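Local coordinates for lysozyme (Asticcacaulis excentricus, PDB 6H9D), which probably acts on peptidoglycan as the phage-lysin-derived muramidase domain of SpmX, a protein linked to cell morphogenesis and stalk synthesis, at residues A[136-139]-A[140-144]; A[47-50]-A[51-54]; A[76-79]-A[80-84]; A[94-97]-A[98-101]. All blocks are in the same frame, centred on the assembly; numbering follows the deposited sequence.

Contact 1: residues A[136-139]-A[140-144]; sequences IRRR and ASEKS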
loop_
_atom_site.group_PDB
_atom_site.type_symbol
_atom_site.label_atom_id
_atom_site.label_comp_id
_atom_site.label_asym_id
_atom_site.label_seq_id
_atom_site.Cartn_x
_atom_site.Cartn_y
_atom_site.Cartn_z
ATOM N N ILE A 136 3.261 -11.499 -6.083
ATOM C CA ILE A 136 2.751 -12.779 -5.513
ATOM C C ILE A 136 3.134 -12.805 -4.034
ATOM O O ILE A 136 2.308 -13.102 -3.217
ATOM C CB ILE A 136 3.326 -14.004 -6.248
ATOM C CG1 ILE A 136 2.990 -14.008 -7.737
ATOM C CG2 ILE A 136 2.885 -15.282 -5.564
ATOM C CD1 ILE A 136 1.546 -14.188 -8.022
ATOM N N ARG A 137 4.382 -12.473 -3.738
ATOM C CA ARG A 137 4.876 -12.431 -2.343
ATOM C C ARG A 137 4.096 -11.376 -1.554
ATOM O O ARG A 137 3.638 -11.663 -0.460
ATOM C CB ARG A 137 6.371 -12.124 -2.344
ATOM C CG ARG A 137 7.245 -13.187 -2.987
ATOM C CD ARG A 137 8.734 -12.967 -2.771
ATOM N NE ARG A 137 9.135 -12.969 -1.377
ATOM C CZ ARG A 137 10.348 -12.692 -0.919
ATOM N NH1 ARG A 137 11.290 -12.245 -1.725
ATOM N NH2 ARG A 137 10.615 -12.861 0.356
ATOM N N ARG A 138 3.935 -10.199 -2.137
ATOM C CA ARG A 138 3.236 -9.110 -1.464
ATOM C C ARG A 138 1.793 -9.506 -1.125
ATOM O O ARG A 138 1.352 -9.310 -0.006
ATOM C CB ARG A 138 3.282 -7.820 -2.287
ATOM C CG ARG A 138 2.634 -6.649 -1.561
ATOM C CD ARG A 138 2.841 -5.310 -2.244
ATOM N NE ARG A 138 2.300 -4.257 -1.408
ATOM C CZ ARG A 138 2.950 -3.153 -1.097
ATOM N NH1 ARG A 138 4.126 -2.915 -1.649
ATOM N NH2 ARG A 138 2.427 -2.306 -0.225
ATOM N N ARG A 139 1.082 -10.020 -2.124
ATOM C CA ARG A 139 -0.307 -10.428 -1.964
ATOM C C ARG A 139 -0.457 -11.497 -0.894
ATOM O O ARG A 139 -1.414 -11.479 -0.120
ATOM C CB ARG A 139 -0.871 -10.934 -3.293
ATOM C CG ARG A 139 -0.966 -9.869 -4.374
ATOM C CD ARG A 139 -1.297 -8.509 -3.780
ATOM N NE ARG A 139 -1.197 -7.441 -4.771
ATOM C CZ ARG A 139 -0.761 -6.214 -4.504
ATOM N NH1 ARG A 139 -0.385 -5.894 -3.274
ATOM N NH2 ARG A 139 -0.703 -5.305 -5.468
ATOM N N ALA A 140 0.488 -12.430 -0.848
ATOM C CA ALA A 140 0.420 -13.514 0.161
ATOM C C ALA A 140 0.469 -12.898 1.565
ATOM O O ALA A 140 -0.367 -13.217 2.407
ATOM C CB ALA A 140 1.518 -14.484 -0.083
ATOM N N SER A 141 1.400 -11.961 1.786
ATOM C CA SER A 141 1.527 -11.253 3.078
ATOM C C SER A 141 0.276 -10.415 3.386
ATOM O O SER A 141 -0.210 -10.410 4.521
ATOM C CB SER A 141 2.759 -10.388 3.126
ATOM O OG SER A 141 3.923 -11.144 2.946
ATOM N N GLU A 142 -0.251 -9.694 2.388
ATOM C CA GLU A 142 -1.439 -8.845 2.620
ATOM C C GLU A 142 -2.654 -9.726 2.952
ATOM O O GLU A 142 -3.439 -9.445 3.865
ATOM C CB GLU A 142 -1.678 -7.952 1.407
ATOM C CG GLU A 142 -0.683 -6.797 1.337
ATOM C CD GLU A 142 -0.636 -6.022 0.028
ATOM O OE1 GLU A 142 -1.104 -6.557 -0.966
ATOM O OE2 GLU A 142 -0.071 -4.911 0.018
ATOM N N LYS A 143 -2.820 -10.806 2.193
ATOM C CA LYS A 143 -3.945 -11.696 2.373
ATOM C C LYS A 143 -3.862 -12.372 3.750
ATOM O O LYS A 143 -4.885 -12.489 4.436
ATOM C CB LYS A 143 -3.987 -12.744 1.258
ATOM C CG LYS A 143 -4.370 -12.197 -0.109
ATOM C CD LYS A 143 -4.080 -13.147 -1.254
ATOM C CE LYS A 143 -4.941 -14.386 -1.216
ATOM N NZ LYS A 143 -4.593 -15.283 -2.338
ATOM N N SER A 144 -2.658 -12.794 4.145
ATOM C CA SER A 144 -2.444 -13.414 5.473
ATOM C C SER A 144 -2.929 -12.478 6.576
ATOM O O SER A 144 -3.745 -12.880 7.401
ATOM C CB SER A 144 -1.019 -13.807 5.718
ATOM O OG SER A 144 -0.699 -14.965 4.968
#

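Contact 2: residues A[47-50]-A[51-54]; sequences RVTA and EDAD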
loop_
_atom_site.group_PDB
_atom_site.type_symbol
_atom_site.label_atom_id
_atom_site.label_comp_id
_atom_site.label_asym_id
_atom_site.label_seq_id
_atom_site.Cartn_x
_atom_site.Cartn_y
_atom_site.Cartn_z
ATOM N N ARG A 47 19.033 13.925 3.773
ATOM C CA ARG A 47 19.442 12.616 4.329
ATOM C C ARG A 47 18.408 12.219 5.388
ATOM O O ARG A 47 17.890 13.114 6.046
ATOM C CB ARG A 47 20.848 12.699 4.931
ATOM C CG ARG A 47 21.971 13.003 3.949
ATOM C CD ARG A 47 23.350 13.050 4.609
ATOM N NE ARG A 47 24.469 12.463 3.870
ATOM C CZ ARG A 47 25.643 12.117 4.397
ATOM N NH1 ARG A 47 25.817 12.110 5.707
ATOM N NH2 ARG A 47 26.646 11.769 3.615
ATOM N N VAL A 48 18.126 10.926 5.527
ATOM C CA VAL A 48 17.144 10.487 6.554
ATOM C C VAL A 48 17.659 9.278 7.324
ATOM O O VAL A 48 18.356 8.464 6.759
ATOM C CB VAL A 48 15.790 10.102 5.938
ATOM C CG1 VAL A 48 15.032 11.277 5.371
ATOM C CG2 VAL A 48 15.942 9.010 4.911
ATOM N N THR A 49 17.275 9.205 8.590
ATOM C CA THR A 49 17.495 7.983 9.395
ATOM C C THR A 49 16.287 7.064 9.168
ATOM O O THR A 49 15.289 7.506 8.578
ATOM C CB THR A 49 17.541 8.303 10.889
ATOM O OG1 THR A 49 16.298 8.881 11.254
ATOM C CG2 THR A 49 18.642 9.268 11.249
ATOM N N ALA A 50 16.373 5.826 9.638
ATOM C CA ALA A 50 15.225 4.910 9.515
ATOM C C ALA A 50 14.019 5.562 10.200
ATOM O O ALA A 50 12.953 5.467 9.680
ATOM C CB ALA A 50 15.577 3.588 10.129
ATOM N N GLU A 51 14.239 6.239 11.322
ATOM C CA GLU A 51 13.178 6.966 12.094
ATOM C C GLU A 51 12.530 8.059 11.217
ATOM O O GLU A 51 11.304 8.209 11.164
ATOM C CB GLU A 51 13.780 7.583 13.372
ATOM C CG GLU A 51 12.855 7.635 14.586
ATOM C CD GLU A 51 13.186 8.695 15.647
ATOM O OE1 GLU A 51 14.371 9.055 15.786
ATOM O OE2 GLU A 51 12.248 9.213 16.310
ATOM N N ASP A 52 13.360 8.853 10.539
ATOM C CA ASP A 52 12.869 9.929 9.669
ATOM C C ASP A 52 12.046 9.327 8.505
ATOM O O ASP A 52 11.008 9.854 8.119
ATOM C CB ASP A 52 14.025 10.750 9.098
ATOM C CG ASP A 52 14.863 11.562 10.079
ATOM O OD1 ASP A 52 14.433 11.751 11.211
ATOM O OD2 ASP A 52 15.972 11.966 9.691
ATOM N N ALA A 53 12.533 8.217 7.930
ATOM C CA ALA A 53 11.883 7.565 6.788
ATOM C C ALA A 53 10.513 7.014 7.219
ATOM O O ALA A 53 9.566 7.070 6.452
ATOM C CB ALA A 53 12.771 6.481 6.238
ATOM N N ASP A 54 10.423 6.521 8.463
ATOM C CA ASP A 54 9.144 6.042 9.043
ATOM C C ASP A 54 8.133 7.188 9.066
ATOM O O ASP A 54 6.999 7.016 8.666
ATOM C CB ASP A 54 9.334 5.458 10.445
ATOM C CG ASP A 54 8.054 4.877 11.022
ATOM O OD1 ASP A 54 7.296 5.628 11.623
ATOM O OD2 ASP A 54 7.826 3.669 10.842
HETATM O O HOH W 1 15.966 10.181 13.861
#

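Contact 3: residues A[76-79]-A[80-84]; sequences LTQN and QFDAL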
loop_
_atom_site.group_PDB
_atom_site.type_symbol
_atom_site.label_atom_id
_atom_site.label_comp_id
_atom_site.label_asym_id
_atom_site.label_seq_id
_atom_site.Cartn_x
_atom_site.Cartn_y
_atom_site.Cartn_z
ATOM N N LEU A 76 -14.615 -2.907 9.807
ATOM C CA LEU A 76 -13.368 -3.646 9.541
ATOM C C LEU A 76 -12.653 -3.932 10.850
ATOM O O LEU A 76 -12.797 -3.166 11.779
ATOM C CB LEU A 76 -12.433 -2.753 8.724
ATOM C CG LEU A 76 -12.841 -2.417 7.300
ATOM C CD1 LEU A 76 -11.834 -1.463 6.709
ATOM C CD2 LEU A 76 -12.936 -3.663 6.453
ATOM N N THR A 77 -11.891 -5.014 10.866
ATOM C CA THR A 77 -10.982 -5.278 11.997
ATOM C C THR A 77 -9.696 -4.482 11.726
ATOM O O THR A 77 -9.462 -4.093 10.575
ATOM C CB THR A 77 -10.659 -6.770 12.130
ATOM O OG1 THR A 77 -9.759 -7.149 11.100
ATOM C CG2 THR A 77 -11.877 -7.655 12.111
ATOM N N GLN A 78 -8.864 -4.291 12.740
ATOM C CA GLN A 78 -7.600 -3.555 12.519
ATOM C C GLN A 78 -6.752 -4.254 11.448
ATOM O O GLN A 78 -6.203 -3.565 10.636
ATOM C CB GLN A 78 -6.806 -3.445 13.811
ATOM C CG GLN A 78 -5.500 -2.700 13.641
ATOM C CD GLN A 78 -5.747 -1.239 13.378
ATOM O OE1 GLN A 78 -6.471 -0.578 14.102
ATOM N NE2 GLN A 78 -5.144 -0.733 12.326
ATOM N N ASN A 79 -6.658 -5.580 11.490
ATOM C CA ASN A 79 -5.862 -6.353 10.503
ATOM C C ASN A 79 -6.422 -6.143 9.097
ATOM O O ASN A 79 -5.638 -6.012 8.190
ATOM C CB ASN A 79 -5.786 -7.831 10.860
ATOM C CG ASN A 79 -4.979 -8.080 12.111
ATOM O OD1 ASN A 79 -4.261 -7.216 12.558
ATOM N ND2 ASN A 79 -5.100 -9.255 12.687
ATOM N N GLN A 80 -7.740 -6.123 8.951
ATOM C CA GLN A 80 -8.338 -5.968 7.634
ATOM C C GLN A 80 -7.983 -4.581 7.089
ATOM O O GLN A 80 -7.589 -4.429 5.932
ATOM C CB GLN A 80 -9.848 -6.150 7.687
ATOM C CG GLN A 80 -10.296 -7.599 7.827
ATOM C CD GLN A 80 -11.771 -7.685 8.157
ATOM O OE1 GLN A 80 -12.379 -6.741 8.644
ATOM N NE2 GLN A 80 -12.363 -8.828 7.865
ATOM N N PHE A 81 -8.081 -3.590 7.965
ATOM C CA PHE A 81 -7.800 -2.204 7.608
ATOM C C PHE A 81 -6.334 -2.060 7.191
ATOM O O PHE A 81 -6.061 -1.503 6.160
ATOM C CB PHE A 81 -8.123 -1.270 8.772
ATOM C CG PHE A 81 -7.940 0.176 8.400
ATOM C CD1 PHE A 81 -8.828 0.779 7.523
ATOM C CD2 PHE A 81 -6.803 0.868 8.788
ATOM C CE1 PHE A 81 -8.647 2.099 7.131
ATOM C CE2 PHE A 81 -6.624 2.187 8.398
ATOM C CZ PHE A 81 -7.535 2.786 7.551
ATOM N N ASP A 82 -5.420 -2.585 8.017
ATOM C CA ASP A 82 -3.983 -2.516 7.783
ATOM C C ASP A 82 -3.648 -3.137 6.411
ATOM O O ASP A 82 -2.908 -2.566 5.635
ATOM C CB ASP A 82 -3.218 -3.259 8.878
ATOM C CG ASP A 82 -3.064 -2.517 10.195
ATOM O OD1 ASP A 82 -3.372 -1.294 10.252
ATOM O OD2 ASP A 82 -2.610 -3.162 11.143
ATOM N N ALA A 83 -4.171 -4.338 6.149
ATOM C CA ALA A 83 -3.931 -5.037 4.857
ATOM C C ALA A 83 -4.512 -4.236 3.682
ATOM O O ALA A 83 -3.888 -4.182 2.617
ATOM C CB ALA A 83 -4.505 -6.431 4.880
ATOM N N LEU A 84 -5.717 -3.675 3.854
ATOM C CA LEU A 84 -6.330 -2.879 2.770
ATOM C C LEU A 84 -5.519 -1.599 2.500
ATOM O O LEU A 84 -5.399 -1.204 1.358
ATOM C CB LEU A 84 -7.788 -2.556 3.094
ATOM C CG LEU A 84 -8.755 -3.735 2.970
ATOM C CD1 LEU A 84 -10.155 -3.315 3.358
ATOM C CD2 LEU A 84 -8.757 -4.339 1.575
HETATM O O HOH W 2 -2.332 -5.509 12.309
#

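Contact 4: residues A[94-97]-A[98-101]; sequences EAFG and QSDV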
loop_
_atom_site.group_PDB
_atom_site.type_symbol
_atom_site.label_atom_id
_atom_site.label_comp_id
_atom_site.label_asym_id
_atom_site.label_seq_id
_atom_site.Cartn_x
_atom_site.Cartn_y
_atom_site.Cartn_z
ATOM N N GLU A 94 -7.164 5.203 -6.988
ATOM C CA GLU A 94 -8.081 5.165 -8.121
ATOM C C GLU A 94 -8.444 3.707 -8.435
ATOM O O GLU A 94 -9.602 3.337 -8.527
ATOM C CB GLU A 94 -7.458 5.835 -9.349
ATOM C CG GLU A 94 -8.344 5.736 -10.589
ATOM C CD GLU A 94 -7.805 6.434 -11.826
ATOM O OE1 GLU A 94 -6.986 7.359 -11.675
ATOM O OE2 GLU A 94 -8.204 6.045 -12.935
ATOM N N ALA A 95 -7.421 2.879 -8.643
ATOM C CA ALA A 95 -7.639 1.468 -8.962
ATOM C C ALA A 95 -8.390 0.780 -7.811
ATOM O O ALA A 95 -9.255 -0.086 -8.034
ATOM C CB ALA A 95 -6.309 0.820 -9.244
ATOM N N PHE A 96 -8.064 1.156 -6.572
ATOM C CA PHE A 96 -8.696 0.528 -5.406
ATOM C C PHE A 96 -10.198 0.816 -5.428
ATOM O O PHE A 96 -11.007 -0.084 -5.247
ATOM C CB PHE A 96 -8.096 1.026 -4.095
ATOM C CG PHE A 96 -8.706 0.404 -2.866
ATOM C CD1 PHE A 96 -8.567 -0.952 -2.617
ATOM C CD2 PHE A 96 -9.386 1.176 -1.949
ATOM C CE1 PHE A 96 -9.142 -1.531 -1.497
ATOM C CE2 PHE A 96 -9.943 0.607 -0.817
ATOM C CZ PHE A 96 -9.825 -0.751 -0.597
ATOM N N GLY A 97 -10.541 2.092 -5.639
ATOM C CA GLY A 97 -11.933 2.543 -5.766
ATOM C C GLY A 97 -12.755 1.704 -6.730
ATOM O O GLY A 97 -13.937 1.507 -6.510
ATOM N N GLN A 98 -12.134 1.204 -7.802
ATOM C CA GLN A 98 -12.845 0.506 -8.864
ATOM C C GLN A 98 -12.683 -1.013 -8.745
ATOM O O GLN A 98 -13.136 -1.717 -9.634
ATOM C CB GLN A 98 -12.312 0.932 -10.239
ATOM C CG GLN A 98 -12.465 2.424 -10.525
ATOM C CD GLN A 98 -13.836 2.947 -10.167
ATOM O OE1 GLN A 98 -13.977 3.892 -9.391
ATOM N NE2 GLN A 98 -14.864 2.315 -10.715
ATOM N N SER A 99 -12.033 -1.502 -7.673
ATOM C CA SER A 99 -11.531 -2.891 -7.641
ATOM C C SER A 99 -12.614 -3.888 -7.204
ATOM O O SER A 99 -13.506 -3.577 -6.407
ATOM C CB SER A 99 -10.314 -3.026 -6.737
ATOM O OG SER A 99 -10.665 -2.783 -5.377
ATOM N N ASP A 100 -12.494 -5.092 -7.777
ATOM C CA ASP A 100 -13.144 -6.304 -7.313
ATOM C C ASP A 100 -12.989 -6.439 -5.785
ATOM O O ASP A 100 -13.954 -6.729 -5.087
ATOM C CB ASP A 100 -12.573 -7.533 -8.039
ATOM C CG ASP A 100 -11.057 -7.566 -8.292
ATOM O OD1 ASP A 100 -10.301 -6.663 -7.832
ATOM O OD2 ASP A 100 -10.616 -8.518 -8.955
ATOM N N VAL A 101 -11.757 -6.245 -5.292
ATOM C CA VAL A 101 -11.435 -6.371 -3.855
ATOM C C VAL A 101 -12.382 -5.520 -3.017
ATOM O O VAL A 101 -13.030 -6.026 -2.106
ATOM C CB VAL A 101 -9.969 -6.009 -3.565
ATOM C CG1 VAL A 101 -9.678 -5.975 -2.067
ATOM C CG2 VAL A 101 -9.027 -6.955 -4.287
#

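Contact 1: residues A[136-139]-A[140-144]
The carboxylate of Glu142 bridges Arg138 and Arg139, giving one oxygen to each, so the three residues form a salt-bridge network within one helix. Arg139 NH1 reaches Glu142 OE1 at 2.5 Å, a short bond made on the syn side of the carboxylate. The bond is bent, with 133° at the hydrogen. The guanidinium and the carboxylate are nearly coplanar here, and the two side chains run side by side. Arg138 comes in differently. Its NE lies 2.8 Å from Glu142 OE2 and approaches from above the carboxylate plane. These two flat groups are turned 63° apart. The Arg138 chain is extended, with CG anti to the backbone N (chi1 -176°), and this carries NE along the helix to Glu142. Ser86 OG is hydrogen-bonded to both OE2 and Arg138 NH2, which closes the network. The buried carboxylate therefore has three partners, and the two arginines would be expected to favour its charged form.

Backbone bonds of the helix run alongside. One joins Lys143 N to Arg139 O at 2.8 Å. Lys143 CG and CD pass close to that oxygen, CG at 3.0 Å from Arg139 O, while NZ pairs with Asp118.

This stretch of helix 133-146 packs against helix 78-91 through Arg139 and Glu142, which both touch Phe87. Arg139 also meets Thr121, just before strand 122-125, and its NE donates to Trp120 O.

Contact 2: residues A[47-50]-A[51-54]
Thr49 and Asp52 exchange bonds at the start of helix 50-71 and form a capping box. Thr49 is the N-cap. Its OG1 accepts from Asp52 N at 3.0 Å, with 162° at the hydrogen. OG1 is placed between the backbone N and the carbonyl carbon of its own residue (chi1 60°), and this turns it to the first turn of the helix. The return bond runs from Thr49 N to Asp52 OD2 at 3.2 Å and is nearly straight. The donor stands above the carboxylate plane, 53° out of it. Together the two bonds tie the incoming loop to the first turn. The negative charge of Asp52 near the helix start probably also suits the helix dipole.

Backbone bonds continue the turn. Ala53 N donates to Thr49 O at 2.9 Å, and Asp54 N donates to Ala50 O at 3.0 Å.

A water adds a link between Thr49 and Glu51. It lies 2.9 Å from Thr49 OG1 and donates to Glu51 OE1 at 2.7 Å.

Apolar contact is slight. Val48 CB rests against Asp52 CB, and Val48 CG2 meets the methyl of Ala53 at 4.3 Å. Val48 and Ala53 hold the two positions that a hydrophobic staple joins across a capping box.

The contact lies at the surface, where the loop after strand 32-35 enters helix 50-71. The backbone of Val48 is hydrogen-bonded to that of Gln22. Ala53 faces Leu20 and Tyr36, while Asp54 turns to helix 8-16 and is paired with Arg58 and Lys15.

Contact 3: residues A[76-79]-A[80-84]
Gln80 reaches back along the start of helix 78-91 and takes the backbone N-H of Thr77 on its amide oxygen. The bond from Thr77 N to Gln80 OE1 is 2.9 Å and nearly straight at the hydrogen. The N-H comes from outside the plane of the amide, tilted by 34°. Gln80 CG stands anti to its own carbonyl carbon (chi1 -76°), and the chain then extends toward the preceding turn. In exchange Thr77 OG1 accepts from Gln80 N at 3.1 Å. This is a capping box with Thr77 as the N-cap.

Leu76 precedes the cap and sends its methyls to Phe81 and Leu84. Its CD1 meets the edge of the Phe81 ring at CD1, 3.8 Å away and in the ring plane. Contact between the residue before the N-cap and the fourth residue after the N-cap is a hydrophobic staple. Leu76 CD2 reaches Leu84 CD1 at 4.2 Å, one turn further along. Phe81 and Leu84 both lean on Val68 of helix 50-71.

On another side of the helix, Asn79 O accepts from Ala83 N at 3.0 Å. Asn79 OD1 takes a water at 2.6 Å, which also donates to Asp82 OD2. Asn79 ND2 donates to the carbonyl of Thr148, and Asp82 OD2 accepts from Ser7. Gln78 NE2 binds Asp82 OD1 at 2.8 Å, from above the carboxylate plane, and also donates to the carbonyl of Lys5.

Contact 4: residues A[94-97]-A[98-101]
Gln98 follows helix 93-97 and its N-H turns back to that helix. It donates to Ala95 O at 3.2 Å and weakly to Glu94 O. The donor stands well above the carbonyl plane of Ala95. The side chain bends at chi2 (-46°) and lies along the Gly97 peptide, while its CG passes Glu94 O at 3.6 Å.

Ser99 makes two bonds to one acceptor, Phe96 O. Its N donates from above the carbonyl plane at 3.0 Å. Its OG donates at 2.7 Å, in the carbonyl plane and on a lone pair. OG also lies 3.9 Å from Phe96 CD1, obliquely to the ring. As the N-cap of helix 100-106, the same hydroxyl accepts from Leu102 N.

Asp100 OD1 accepts from Val101 N at 3.0 Å and from the indole N-H of Trp120. Val101 turns into the core, against Phe87 and Met117.

The Ser99 hydroxyl therefore serves two helices with one oxygen. It donates a hydrogen bond to Phe96 O at the end of helix 93-97 and accepts one from Leu102 N in the first turn of helix 100-106. That ties the end of one helix to the start of the next and gives the buried hydroxyl both a donor and an acceptor role.

Contacts 1, 3 and 4 belong to one packed helical body. Contact 3 touches contact 1 where Ala83 CB lies 3.4 Å from Glu142 O. It touches contact 4 through Leu84 CD2, which is 4.1 Å from Val101 CG1. Contacts 1 and 4 are about 8 Å apart at their nearest atoms, but both reach Phe87 and Trp120. Contact 2 stands apart: its centre is about 31 Å from that of contact 4, on the opposite side of the chain centre. Contacts 2 and 3 cap successive helices, 50-71 and 78-91, each with a capping box; contact 4 also caps a helix, 100-106, through a serine. A bound glycerol, probably from crystallisation, lies about 5 Å from the Arg138 side chain.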